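Local coordinates for protein dual function macrocyclase-peptidase POPB (Galerina marginata, PDB 5N4B) that cleaves peptide bonds on the C-terminal side of prolyl residues and macrocyclises precursor peptides in the biosynthesis of the amanitin toxins, at residues 271-276 with 290-295; 321-326 with 342-347; 492-497 with 572-577. The protein carries 1 engineered substitution. One frame throughout, in Å; residues are numbered along the deposited sequence.

Contact 1 of 3, residues 271-276 with 290-295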
ATOM      1  N   GLY A 271     -30.364   2.117   2.865  1.00 16.91           N
ATOM      2  CA  GLY A 271     -30.849   0.768   2.627  1.00 20.42           C
ATOM      3  C   GLY A 271     -31.431   0.511   1.254  1.00 19.72           C
ATOM      4  O   GLY A 271     -31.874  -0.621   0.992  1.00 22.45           O
ATOM      5  N   LYS A 272     -31.409   1.501   0.348  1.00 18.65           N
ATOM      6  CA  LYS A 272     -32.092   1.368  -0.926  1.00 19.80           C
ATOM      7  C   LYS A 272     -31.271   0.670  -2.003  1.00 18.86           C
ATOM      8  O   LYS A 272     -31.854   0.012  -2.870  1.00 20.62           O
ATOM      9  CB  LYS A 272     -32.501   2.750  -1.406  1.00 27.23           C
ATOM     10  CG  LYS A 272     -33.255   2.766  -2.717  1.00 36.16           C
ATOM     11  CD  LYS A 272     -33.556   4.188  -3.088  1.00 45.66           C
ATOM     12  CE  LYS A 272     -34.524   4.322  -4.231  1.00 46.22           C
ATOM     13  NZ  LYS A 272     -34.369   5.718  -4.631  1.00 41.86           N
ATOM     14  N   TYR A 273     -29.951   0.834  -2.000  1.00 15.43           N
ATOM     15  CA  TYR A 273     -29.126   0.398  -3.113  1.00 14.91           C
ATOM     16  C   TYR A 273     -27.989  -0.493  -2.653  1.00 14.13           C
ATOM     17  O   TYR A 273     -27.416  -0.315  -1.570  1.00 15.02           O
ATOM     18  CB  TYR A 273     -28.529   1.601  -3.850  1.00 15.74           C
ATOM     19  CG  TYR A 273     -29.512   2.450  -4.571  1.00 17.36           C
ATOM     20  CD1 TYR A 273     -30.279   1.932  -5.596  1.00 18.33           C
ATOM     21  CD2 TYR A 273     -29.616   3.792  -4.267  1.00 20.60           C
ATOM     22  CE1 TYR A 273     -31.141   2.729  -6.301  1.00 18.88           C
ATOM     23  CE2 TYR A 273     -30.511   4.617  -4.947  1.00 24.78           C
ATOM     24  CZ  TYR A 273     -31.280   4.055  -5.964  1.00 20.54           C
ATOM     25  OH  TYR A 273     -32.136   4.888  -6.659  1.00 23.94           O
ATOM     26  N   LEU A 274     -27.698  -1.451  -3.505  1.00 14.45           N
ATOM     27  CA  LEU A 274     -26.484  -2.250  -3.489  1.00 13.91           C
ATOM     28  C   LEU A 274     -25.722  -1.942  -4.769  1.00 12.44           C
ATOM     29  O   LEU A 274     -26.266  -2.043  -5.874  1.00 13.97           O
ATOM     30  CB  LEU A 274     -26.844  -3.735  -3.439  1.00 16.54           C
ATOM     31  CG  LEU A 274     -25.717  -4.749  -3.623  1.00 16.97           C
ATOM     32  CD1 LEU A 274     -24.752  -4.650  -2.515  1.00 20.86           C
ATOM     33  CD2 LEU A 274     -26.329  -6.154  -3.704  1.00 21.37           C
ATOM     34  N   TYR A 275     -24.447  -1.655  -4.635  1.00 11.53           N
ATOM     35  CA  TYR A 275     -23.600  -1.346  -5.759  1.00 11.28           C
ATOM     36  C   TYR A 275     -22.578  -2.439  -5.983  1.00 13.42           C
ATOM     37  O   TYR A 275     -21.992  -2.966  -5.020  1.00 14.14           O
ATOM     38  CB  TYR A 275     -22.874  -0.050  -5.481  1.00 13.89           C
ATOM     39  CG  TYR A 275     -23.746   1.134  -5.128  1.00 12.83           C
ATOM     40  CD1 TYR A 275     -24.495   1.819  -6.099  1.00 14.52           C
ATOM     41  CD2 TYR A 275     -23.839   1.608  -3.825  1.00 12.63           C
ATOM     42  CE1 TYR A 275     -25.267   2.902  -5.775  1.00 15.86           C
ATOM     43  CE2 TYR A 275     -24.619   2.727  -3.523  1.00 12.63           C
ATOM     44  CZ  TYR A 275     -25.323   3.352  -4.514  1.00 13.53           C
ATOM     45  OH  TYR A 275     -26.070   4.450  -4.164  1.00 15.97           O
ATOM     46  N   LEU A 276     -22.345  -2.772  -7.265  1.00 13.70           N
ATOM     47  CA  LEU A 276     -21.326  -3.737  -7.659  1.00 12.64           C
ATOM     48  C   LEU A 276     -20.325  -3.076  -8.569  1.00 12.93           C
ATOM     49  O   LEU A 276     -20.699  -2.476  -9.584  1.00 13.30           O
ATOM     50  CB  LEU A 276     -21.961  -4.901  -8.404  1.00 14.53           C
ATOM     51  CG  LEU A 276     -21.005  -6.000  -8.919  1.00 15.12           C
ATOM     52  CD1 LEU A 276     -20.483  -6.856  -7.814  1.00 14.63           C
ATOM     53  CD2 LEU A 276     -21.707  -6.860  -9.989  1.00 17.74           C
ATOM     54  N   VAL A 290     -26.042  -1.275 -10.325  1.00 15.57           N
ATOM     55  CA  VAL A 290     -26.836  -0.843  -9.188  1.00 14.49           C
ATOM     56  C   VAL A 290     -28.055  -1.722  -9.061  1.00 16.68           C
ATOM     57  O   VAL A 290     -28.818  -1.855 -10.017  1.00 17.49           O
ATOM     58  CB  VAL A 290     -27.289   0.623  -9.351  1.00 16.69           C
ATOM     59  CG1 VAL A 290     -28.111   1.064  -8.120  1.00 16.69           C
ATOM     60  CG2 VAL A 290     -26.097   1.547  -9.564  1.00 20.17           C
ATOM     61  N   ALA A 291     -28.285  -2.253  -7.882  1.00 16.64           N
ATOM     62  CA  ALA A 291     -29.479  -3.022  -7.561  1.00 16.91           C
ATOM     63  C   ALA A 291     -30.290  -2.286  -6.513  1.00 16.52           C
ATOM     64  O   ALA A 291     -29.741  -1.691  -5.574  1.00 17.38           O
ATOM     65  CB  ALA A 291     -29.167  -4.413  -7.020  1.00 17.89           C
ATOM     66  N   GLU A 292     -31.600  -2.379  -6.615  1.00 21.94           N
ATOM     67  CA  GLU A 292     -32.496  -1.899  -5.581  1.00 21.87           C
ATOM     68  C   GLU A 292     -32.744  -3.021  -4.578  1.00 22.79           C
ATOM     69  O   GLU A 292     -33.071  -4.158  -4.960  1.00 27.09           O
ATOM     70  CB  GLU A 292     -33.806  -1.452  -6.220  1.00 24.84           C
ATOM     71  CG  GLU A 292     -33.674  -0.217  -7.078  1.00 26.54           C
ATOM     72  CD  GLU A 292     -35.003   0.292  -7.561  1.00 44.60           C
ATOM     73  OE1 GLU A 292     -35.925  -0.534  -7.689  1.00 51.27           O
ATOM     74  OE2 GLU A 292     -35.123   1.506  -7.797  1.00 42.62           O
ATOM     75  N   LEU A 293     -32.563  -2.715  -3.299  1.00 21.73           N
ATOM     76  CA  LEU A 293     -32.846  -3.625  -2.199  1.00 22.96           C
ATOM     77  C   LEU A 293     -34.199  -3.280  -1.618  1.00 26.75           C
ATOM     78  O   LEU A 293     -34.495  -2.102  -1.378  1.00 32.42           O
ATOM     79  CB  LEU A 293     -31.815  -3.447  -1.082  1.00 22.98           C
ATOM     80  CG  LEU A 293     -30.382  -3.802  -1.412  1.00 23.01           C
ATOM     81  CD1 LEU A 293     -29.458  -3.411  -0.282  1.00 24.63           C
ATOM     82  CD2 LEU A 293     -30.236  -5.247  -1.774  1.00 26.84           C
ATOM     83  N   ASP A 294     -34.999  -4.301  -1.326  1.00 35.57           N
ATOM     84  CA  ASP A 294     -36.236  -4.025  -0.605  1.00 41.75           C
ATOM     85  C   ASP A 294     -35.923  -4.181   0.881  1.00 42.74           C
ATOM     86  O   ASP A 294     -34.788  -4.497   1.263  1.00 37.35           O
ATOM     87  CB  ASP A 294     -37.404  -4.895  -1.096  1.00 46.85           C
ATOM     88  CG  ASP A 294     -37.164  -6.384  -0.912  1.00 51.15           C
ATOM     89  OD1 ASP A 294     -36.484  -6.769   0.052  1.00 50.73           O
ATOM     90  OD2 ASP A 294     -37.707  -7.180  -1.709  1.00 57.89           O
ATOM     91  N   GLU A 295     -36.905  -3.919   1.749  1.00 45.48           N
ATOM     92  CA  GLU A 295     -36.574  -3.839   3.173  1.00 49.48           C
ATOM     93  C   GLU A 295     -36.111  -5.173   3.759  1.00 46.29           C
ATOM     94  O   GLU A 295     -35.484  -5.178   4.826  1.00 45.61           O
ATOM     95  CB  GLU A 295     -37.716  -3.225   4.001  1.00 57.86           C
ATOM     96  CG  GLU A 295     -37.990  -1.756   3.653  1.00 66.62           C
ATOM     97  CD  GLU A 295     -39.334  -1.248   4.185  1.00 74.33           C
ATOM     98  OE1 GLU A 295     -39.900  -1.895   5.096  1.00 73.97           O
ATOM     99  OE2 GLU A 295     -39.860  -0.250   3.634  1.00 74.11           O
TER
HETATM  100  O   HOH W   1     -32.635  -2.794   2.382  1.00 22.96           O
HETATM  101  O   HOH W   2     -34.696   0.142  -3.168  1.00 29.00           O
HETATM  102  O   HOH W   3     -33.487   3.612  -8.557  1.00 18.96           O

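Contact 2 of 3, residues 321-326 with 342-347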
ATOM      1  N   HIS A 321     -28.906  10.668  -2.424  1.00 15.84           N
ATOM      2  CA  HIS A 321     -30.084  11.277  -1.819  1.00 17.42           C
ATOM      3  C   HIS A 321     -31.242  10.859  -2.714  1.00 18.48           C
ATOM      4  O   HIS A 321     -31.361  11.316  -3.854  1.00 18.97           O
ATOM      5  CB  HIS A 321     -29.938  12.801  -1.647  1.00 21.05           C
ATOM      6  CG  HIS A 321     -28.823  13.192  -0.729  1.00 21.14           C
ATOM      7  ND1 HIS A 321     -28.744  12.758   0.572  1.00 28.72           N
ATOM      8  CD2 HIS A 321     -27.748  13.993  -0.924  1.00 26.88           C
ATOM      9  CE1 HIS A 321     -27.648  13.249   1.133  1.00 26.17           C
ATOM     10  NE2 HIS A 321     -27.026  14.002   0.248  1.00 28.78           N
ATOM     11  N   GLY A 322     -32.074   9.951  -2.235  1.00 21.10           N
ATOM     12  CA  GLY A 322     -33.057   9.358  -3.119  1.00 20.38           C
ATOM     13  C   GLY A 322     -32.383   8.704  -4.296  1.00 20.65           C
ATOM     14  O   GLY A 322     -31.373   8.013  -4.148  1.00 19.94           O
ATOM     15  N   SER A 323     -32.909   8.942  -5.497  1.00 20.30           N
ATOM     16  CA  SER A 323     -32.359   8.323  -6.695  1.00 20.72           C
ATOM     17  C   SER A 323     -31.180   9.104  -7.299  1.00 15.79           C
ATOM     18  O   SER A 323     -30.691   8.713  -8.360  1.00 18.77           O
ATOM     19  CB  SER A 323     -33.467   8.144  -7.747  1.00 26.21           C
ATOM     20  OG  SER A 323     -34.122   9.361  -7.946  1.00 37.46           O
ATOM     21  N   LEU A 324     -30.731  10.162  -6.646  1.00 17.32           N
ATOM     22  CA  LEU A 324     -29.585  10.944  -7.122  1.00 16.40           C
ATOM     23  C   LEU A 324     -28.328  10.406  -6.449  1.00 13.91           C
ATOM     24  O   LEU A 324     -28.149  10.567  -5.234  1.00 14.78           O
ATOM     25  CB  LEU A 324     -29.790  12.415  -6.772  1.00 17.41           C
ATOM     26  CG  LEU A 324     -28.816  13.384  -7.461  1.00 17.91           C
ATOM     27  CD1 LEU A 324     -29.094  13.428  -8.930  1.00 18.18           C
ATOM     28  CD2 LEU A 324     -28.991  14.768  -6.852  1.00 20.08           C
ATOM     29  N   VAL A 325     -27.470   9.784  -7.235  1.00 15.41           N
ATOM     30  CA  VAL A 325     -26.268   9.101  -6.738  1.00 11.89           C
ATOM     31  C   VAL A 325     -25.061   9.995  -7.013  1.00 13.16           C
ATOM     32  O   VAL A 325     -24.849  10.434  -8.172  1.00 14.08           O
ATOM     33  CB  VAL A 325     -26.101   7.748  -7.420  1.00 14.45           C
ATOM     34  CG1 VAL A 325     -24.933   7.025  -6.860  1.00 15.50           C
ATOM     35  CG2 VAL A 325     -27.344   6.901  -7.222  1.00 17.89           C
ATOM     36  N   TYR A 326     -24.265  10.243  -5.972  1.00 10.99           N
ATOM     37  CA  TYR A 326     -23.077  11.089  -6.050  1.00 10.63           C
ATOM     38  C   TYR A 326     -21.856  10.187  -6.156  1.00 10.47           C
ATOM     39  O   TYR A 326     -21.695   9.255  -5.342  1.00 10.28           O
ATOM     40  CB  TYR A 326     -22.971  11.941  -4.777  1.00 11.16           C
ATOM     41  CG  TYR A 326     -24.009  13.011  -4.618  1.00 11.25           C
ATOM     42  CD1 TYR A 326     -25.337  12.694  -4.347  1.00 14.99           C
ATOM     43  CD2 TYR A 326     -23.683  14.348  -4.719  1.00 12.04           C
ATOM     44  CE1 TYR A 326     -26.312  13.705  -4.207  1.00 16.89           C
ATOM     45  CE2 TYR A 326     -24.618  15.344  -4.595  1.00 14.66           C
ATOM     46  CZ  TYR A 326     -25.919  15.028  -4.321  1.00 15.08           C
ATOM     47  OH  TYR A 326     -26.892  15.984  -4.140  1.00 16.97           O
ATOM     48  N   ASP A 342     -28.664  10.500 -11.939  1.00 21.42           N
ATOM     49  CA  ASP A 342     -30.041  10.482 -11.475  1.00 21.42           C
ATOM     50  C   ASP A 342     -30.738   9.237 -12.035  1.00 25.29           C
ATOM     51  O   ASP A 342     -30.973   9.125 -13.245  1.00 27.86           O
ATOM     52  CB  ASP A 342     -30.743  11.771 -11.905  1.00 27.50           C
ATOM     53  CG  ASP A 342     -32.107  11.898 -11.353  1.00 36.29           C
ATOM     54  OD1 ASP A 342     -32.717  10.877 -10.980  1.00 30.15           O
ATOM     55  OD2 ASP A 342     -32.596  13.042 -11.231  1.00 41.18           O
ATOM     56  N   LEU A 343     -30.964   8.260 -11.174  1.00 19.31           N
ATOM     57  CA  LEU A 343     -31.527   6.984 -11.580  1.00 21.05           C
ATOM     58  C   LEU A 343     -33.037   7.015 -11.699  1.00 26.42           C
ATOM     59  O   LEU A 343     -33.625   5.980 -12.034  1.00 24.57           O
ATOM     60  CB  LEU A 343     -31.097   5.927 -10.554  1.00 21.06           C
ATOM     61  CG  LEU A 343     -29.583   5.669 -10.463  1.00 20.94           C
ATOM     62  CD1 LEU A 343     -29.294   4.598  -9.402  1.00 25.39           C
ATOM     63  CD2 LEU A 343     -29.011   5.272 -11.792  1.00 23.50           C
ATOM     64  N   SER A 344     -33.701   8.129 -11.390  1.00 23.71           N
ATOM     65  CA  SER A 344     -35.150   8.163 -11.610  1.00 24.45           C
ATOM     66  C   SER A 344     -35.510   8.198 -13.078  1.00 35.12           C
ATOM     67  O   SER A 344     -36.687   8.030 -13.389  1.00 41.65           O
ATOM     68  CB  SER A 344     -35.771   9.350 -10.867  1.00 30.13           C
ATOM     69  OG  SER A 344     -35.393  10.546 -11.497  1.00 38.52           O
ATOM     70  N   LYS A 345     -34.546   8.421 -13.965  1.00 37.50           N
ATOM     71  CA  LYS A 345     -34.724   8.477 -15.404  1.00 51.14           C
ATOM     72  C   LYS A 345     -34.348   7.136 -16.034  1.00 50.33           C
ATOM     73  O   LYS A 345     -33.438   6.457 -15.567  1.00 35.01           O
ATOM     74  CB  LYS A 345     -33.768   9.522 -15.989  1.00 55.48           C
ATOM     75  CG  LYS A 345     -33.525  10.801 -15.176  1.00 57.83           C
ATOM     76  CD  LYS A 345     -34.754  11.649 -15.105  1.00 64.01           C
ATOM     77  CE  LYS A 345     -34.617  12.733 -14.058  1.00 69.44           C
ATOM     78  NZ  LYS A 345     -35.605  13.822 -14.300  1.00 73.93           N
ATOM     79  N   ASP A 346     -35.010   6.772 -17.135  1.00 57.00           N
ATOM     80  CA  ASP A 346     -34.639   5.526 -17.811  1.00 54.37           C
ATOM     81  C   ASP A 346     -33.252   5.637 -18.412  1.00 44.42           C
ATOM     82  O   ASP A 346     -32.432   4.714 -18.304  1.00 42.68           O
ATOM     83  CB  ASP A 346     -35.630   5.198 -18.924  1.00 67.22           C
ATOM     84  CG  ASP A 346     -36.872   4.531 -18.408  1.00 80.12           C
ATOM     85  OD1 ASP A 346     -37.771   5.257 -17.917  1.00 83.29           O
ATOM     86  OD2 ASP A 346     -36.936   3.280 -18.481  1.00 84.39           O
ATOM     87  N   GLU A 347     -32.970   6.779 -19.001  1.00 36.99           N
ATOM     88  CA  GLU A 347     -31.647   7.177 -19.449  1.00 39.66           C
ATOM     89  C   GLU A 347     -31.109   8.057 -18.363  1.00 41.69           C
ATOM     90  O   GLU A 347     -31.498   9.227 -18.273  1.00 46.55           O
ATOM     91  CB  GLU A 347     -31.670   7.928 -20.783  1.00 43.40           C
ATOM     92  CG  GLU A 347     -31.604   6.999 -21.956  1.00 55.86           C
ATOM     93  CD  GLU A 347     -30.286   6.246 -21.970  1.00 67.62           C
ATOM     94  OE1 GLU A 347     -30.301   5.010 -21.809  1.00 77.65           O
ATOM     95  OE2 GLU A 347     -29.227   6.904 -22.071  1.00 70.45           O
TER

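Contact 3 of 3, residues 492-497 with 572-577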
ATOM      1  N   ALA A 492      22.361  10.889   0.230  1.00 12.16           N
ATOM      2  CA  ALA A 492      20.931  10.934  -0.010  1.00 10.69           C
ATOM      3  C   ALA A 492      20.387   9.524  -0.113  1.00 12.27           C
ATOM      4  O   ALA A 492      21.034   8.657  -0.704  1.00 13.39           O
ATOM      5  CB  ALA A 492      20.609  11.709  -1.310  1.00 13.12           C
ATOM      6  N   ILE A 493      19.235   9.282   0.499  1.00 10.96           N
ATOM      7  CA  ILE A 493      18.437   8.105   0.206  1.00 10.85           C
ATOM      8  C   ILE A 493      17.252   8.563  -0.605  1.00  9.01           C
ATOM      9  O   ILE A 493      16.477   9.427  -0.165  1.00 10.57           O
ATOM     10  CB  ILE A 493      18.031   7.314   1.436  1.00 13.52           C
ATOM     11  CG1 ILE A 493      19.254   6.487   1.859  1.00 23.00           C
ATOM     12  CG2 ILE A 493      16.887   6.416   1.098  1.00 14.78           C
ATOM     13  CD1 ILE A 493      20.396   7.188   2.377  1.00 28.05           C
ATOM     14  N   GLN A 494      17.140   8.010  -1.805  1.00  7.88           N
ATOM     15  CA  GLN A 494      16.120   8.381  -2.777  1.00  8.86           C
ATOM     16  C   GLN A 494      15.158   7.214  -2.925  1.00  8.97           C
ATOM     17  O   GLN A 494      15.566   6.098  -3.281  1.00  9.45           O
ATOM     18  CB  GLN A 494      16.764   8.747  -4.113  1.00  9.55           C
ATOM     19  CG  GLN A 494      15.814   9.135  -5.193  1.00 10.19           C
ATOM     20  CD  GLN A 494      16.492   9.505  -6.461  1.00 12.17           C
ATOM     21  OE1 GLN A 494      17.352  10.379  -6.454  1.00 13.58           O
ATOM     22  NE2 GLN A 494      16.169   8.833  -7.557  1.00 11.22           N
ATOM     23  N   TYR A 495      13.891   7.478  -2.654  1.00  8.32           N
ATOM     24  CA  TYR A 495      12.874   6.445  -2.557  1.00  8.65           C
ATOM     25  C   TYR A 495      11.870   6.620  -3.668  1.00  9.13           C
ATOM     26  O   TYR A 495      11.509   7.748  -4.005  1.00 12.14           O
ATOM     27  CB  TYR A 495      12.145   6.586  -1.209  1.00 13.63           C
ATOM     28  CG  TYR A 495      11.132   5.522  -0.921  1.00 22.83           C
ATOM     29  CD1 TYR A 495      11.520   4.203  -0.768  1.00 31.53           C
ATOM     30  CD2 TYR A 495       9.805   5.821  -0.817  1.00 29.68           C
ATOM     31  CE1 TYR A 495      10.588   3.186  -0.535  1.00 35.53           C
ATOM     32  CE2 TYR A 495       8.862   4.819  -0.576  1.00 40.55           C
ATOM     33  CZ  TYR A 495       9.266   3.503  -0.439  1.00 44.11           C
ATOM     34  OH  TYR A 495       8.342   2.494  -0.192  1.00 55.94           O
ATOM     35  N   GLY A 496      11.393   5.527  -4.226  1.00  9.13           N
ATOM     36  CA  GLY A 496      10.373   5.610  -5.250  1.00 11.27           C
ATOM     37  C   GLY A 496       9.522   4.361  -5.346  1.00 12.05           C
ATOM     38  O   GLY A 496       9.872   3.289  -4.850  1.00 11.19           O
ATOM     39  N   TYR A 497       8.397   4.535  -6.035  1.00 11.94           N
ATOM     40  CA  TYR A 497       7.502   3.434  -6.375  1.00  9.86           C
ATOM     41  C   TYR A 497       7.311   3.450  -7.884  1.00 13.63           C
ATOM     42  O   TYR A 497       7.869   2.589  -8.570  1.00 14.64           O
ATOM     43  CB  TYR A 497       6.181   3.523  -5.603  1.00 11.84           C
ATOM     44  CG  TYR A 497       5.273   2.366  -5.853  1.00 11.07           C
ATOM     45  CD1 TYR A 497       5.533   1.107  -5.286  1.00 11.87           C
ATOM     46  CD2 TYR A 497       4.130   2.497  -6.643  1.00 12.61           C
ATOM     47  CE1 TYR A 497       4.666   0.045  -5.505  1.00 14.10           C
ATOM     48  CE2 TYR A 497       3.288   1.446  -6.855  1.00 12.16           C
ATOM     49  CZ  TYR A 497       3.553   0.219  -6.290  1.00 13.83           C
ATOM     50  OH  TYR A 497       2.682  -0.846  -6.478  1.00 17.61           O
ATOM     51  N   VAL A 572      24.265   8.957  -3.604  1.00 13.00           N
ATOM     52  CA  VAL A 572      22.813   8.750  -3.701  1.00 10.58           C
ATOM     53  C   VAL A 572      22.545   7.252  -3.682  1.00 12.68           C
ATOM     54  O   VAL A 572      23.008   6.521  -4.558  1.00 12.55           O
ATOM     55  CB  VAL A 572      22.206   9.372  -4.962  1.00 12.14           C
ATOM     56  CG1 VAL A 572      20.707   9.160  -4.942  1.00 12.45           C
ATOM     57  CG2 VAL A 572      22.544  10.872  -5.098  1.00 13.18           C
ATOM     58  N   ALA A 573      21.807   6.792  -2.695  1.00 10.07           N
ATOM     59  CA  ALA A 573      21.350   5.421  -2.578  1.00  9.88           C
ATOM     60  C   ALA A 573      19.884   5.382  -2.942  1.00 10.30           C
ATOM     61  O   ALA A 573      19.165   6.358  -2.709  1.00 13.11           O
ATOM     62  CB  ALA A 573      21.509   4.897  -1.162  1.00 11.54           C
ATOM     63  N   ILE A 574      19.439   4.283  -3.518  1.00  8.60           N
ATOM     64  CA  ILE A 574      18.043   4.153  -3.924  1.00  8.86           C
ATOM     65  C   ILE A 574      17.388   2.956  -3.267  1.00  9.41           C
ATOM     66  O   ILE A 574      18.028   1.924  -3.007  1.00  9.60           O
ATOM     67  CB  ILE A 574      17.845   4.123  -5.455  1.00  8.95           C
ATOM     68  CG1 ILE A 574      18.701   3.063  -6.112  1.00  9.03           C
ATOM     69  CG2 ILE A 574      18.113   5.514  -6.066  1.00 10.33           C
ATOM     70  CD1 ILE A 574      18.452   2.895  -7.640  1.00 10.94           C
ATOM     71  N   ASN A 575      16.079   3.094  -3.024  1.00  8.65           N
ATOM     72  CA  ASN A 575      15.291   2.090  -2.331  1.00  7.88           C
ATOM     73  C   ASN A 575      13.858   2.153  -2.835  1.00  9.01           C
ATOM     74  O   ASN A 575      13.355   3.235  -3.169  1.00  9.71           O
ATOM     75  CB  ASN A 575      15.370   2.382  -0.818  1.00  9.56           C
ATOM     76  CG  ASN A 575      14.549   1.453   0.063  1.00 10.89           C
ATOM     77  OD1 ASN A 575      13.830   1.943   0.945  1.00 15.13           O
ATOM     78  ND2 ASN A 575      14.658   0.156  -0.115  1.00  9.93           N
ATOM     79  N   GLY A 576      13.218   0.979  -2.908  1.00  8.78           N
ATOM     80  CA  GLY A 576      11.814   0.875  -3.293  1.00  8.52           C
ATOM     81  C   GLY A 576      11.398  -0.572  -3.178  1.00  9.72           C
ATOM     82  O   GLY A 576      12.243  -1.467  -3.082  1.00  9.50           O
ATOM     83  N   ALA A 577      10.086  -0.768  -3.109  1.00  9.97           N
ATOM     84  CA  ALA A 577       9.512  -2.087  -2.917  1.00 10.17           C
ATOM     85  C   ALA A 577       8.450  -2.379  -3.967  1.00 12.52           C
ATOM     86  O   ALA A 577       7.692  -1.501  -4.375  1.00 11.09           O
ATOM     87  CB  ALA A 577       8.877  -2.218  -1.516  1.00 11.68           C
TER
HETATM   88  O   HOH W   4       8.436   1.625  -3.198  1.00 10.79           O

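Contact 1 of 3, residues 271-276 with 290-295
L274 and A291 join through both of their peptide groups, as a hydrogen-bonded pair of an antiparallel ladder: L274 N to A291 O and A291 N to L274 O each measure 2.9 Å and are nearly straight. Non-hydrogen-bonded pairs flank it, Y273 with E292 and Y275 with V290, and the axes of strands 273-276 and 290-292 approach to 4.7 Å at 157°. Beyond the regular ladder, L293 N gives K272 O a further bond of 2.9 Å from above the carbonyl plane. A water held between K272 O and L293 O supplies that carbonyl with a second donor.

V290 divides its branches between two tyrosines on one face. With CG1 anti to the backbone N (chi1 -179°) and CG2 anti to the carbonyl carbon, its methyls part: CG1 meets Y273 CD1 at 3.4 Å, while CG2 lies at the edge of the Y275 ring, 3.8 Å from its CD1. A beta-branched residue suits this place, offering each ring its own methyl. The Y273 ring carries K272 CG over the centre of one face, at 3.9 Å above the plane, and A291 O lies at its edge. Its phenol oxygen receives K272 NZ at 3.1 Å, and a water links it to E292 OE2; tyrosine suits the place because its ring packs against V290 while its hydroxyl has polar partners. On the opposite side of the sheet, L274 CB lies near A291 CB and also meets L293 CD2.

The hairpin forms the two inner strands of a four-stranded propeller blade. Backbone bonds of Y275 with D266 and of V290 with R305 tie it to strands 262-267 and 305-308. Y275 packs on I317 and N320 of strand 315-321 in the next blade, whereas L274 rests on W304 and A291 on I302.

Contact 2 of 3, residues 321-326 with 342-347
S323 and L343 supply the one backbone hydrogen bond across this contact: L343 N reaches S323 O at 2.9 Å, at an N-H...O angle of 168°. It lies next to the non-hydrogen-bonded pair of L324 with D342, the last antiparallel rung before the chain at 342-347 turns off.

The apolar touches are few. V325 CG2 meets L343 CD1 at 3.7 Å, the two side chains crossing obliquely. L324 lies at about a right angle to D342, laying its CD1 against D342 CB at 3.8 Å, so the aspartate meets the leucine through its methylene and keeps its carboxylate for polar partners.

Strands 324-329 and 337-342 are the inner pair of a blade in the N-terminal beta-propeller, and this contact sits at one end of that blade. H321 to L324 form a type II' turn, the two-residue connection from strand 315-321; G322, with its positive phi, suits the second position.

Among the polar groups, D342 OD1 takes two bonds from S344: the backbone N comes nearly along the C-O axis at 2.9 Å, and OG at 2.7 Å from above the carboxylate plane, 36° out of it. The first makes an Asx turn inside the type I turn from D342 to K345. D342 CG stands anti to its own N (chi1 -174°), beside the carbonyl carbon, which carries OD1 forward to the residues that follow. Small S323 fits against this turn, its OG 3.4 Å from S344 CB. R305 holds the turn from outside by hydrogen bonds to L343 O and K345 O, while L343 and S323 also pack on Y273 of strand 273-279.

Contact 3 of 3, residues 492-497 with 572-577
A492 and A573 begin a parallel ladder of four hydrogen bonds: A573 N to A492 O and Q494 N to A573 O are both 2.8 Å, then N575 N to Q494 O lengthens to 3.1 Å and G496 N to N575 O to 3.2 Å. The strand axes are turned 30° against each other, and past the last bond a water bridges G496 O and A577 N. The Y495 ring meets the chain of N575 and G576 obliquely, CD1 3.2 Å from N575 O and its plane 44° from the N575 amide. Y497 instead presents its edge to A577 O, CD1 lying 3.5 Å away. Glycine at G576 leaves room for G496 O.

These are central strands of the alpha/beta-hydrolase sheet, and strand 572-577 runs into the nucleophile elbow: G576 opens the GxSxG motif, whose catalytic serine is A578 here by engineering.

In Q494, CG anti to the N (chi1 180°) and an extended chain carry NE2 to F554 O of helix 548-563; CB lies by I574 CG2. N575 gives ND2 to V600 O and E602, and OD1 accepts from K715, holding this buried amide at both ends. I493 and A573 offer apolar surface to I719 of helix 705-722. From a ring packed on the strand, Y495 OH reaches and bonds the bound peptide's backbone; Y497 packs on an aromatic side chain of it.

Overall arrangement
Contacts 1 and 2 belong to neighbouring blades of the propeller and touch, Y273 OH lying 3.4 Å from S323 CA; their centres are 13 Å apart. Contact 3 is in the hydrolase domain, about 46 Å from contact 1 between centres, on the other side of the chain's centre. It alone is thoroughly buried, and reaches the active site and the bound peptide. Contact 1 is partly buried, with tyrosines and valine inside and charged groups and waters toward its more open end; contact 2 is a surface contact built from turns, a serine-aspartate cluster and a few aliphatic touches. Antiparallel pairing serves the two blades, parallel pairing the catalytic sheet.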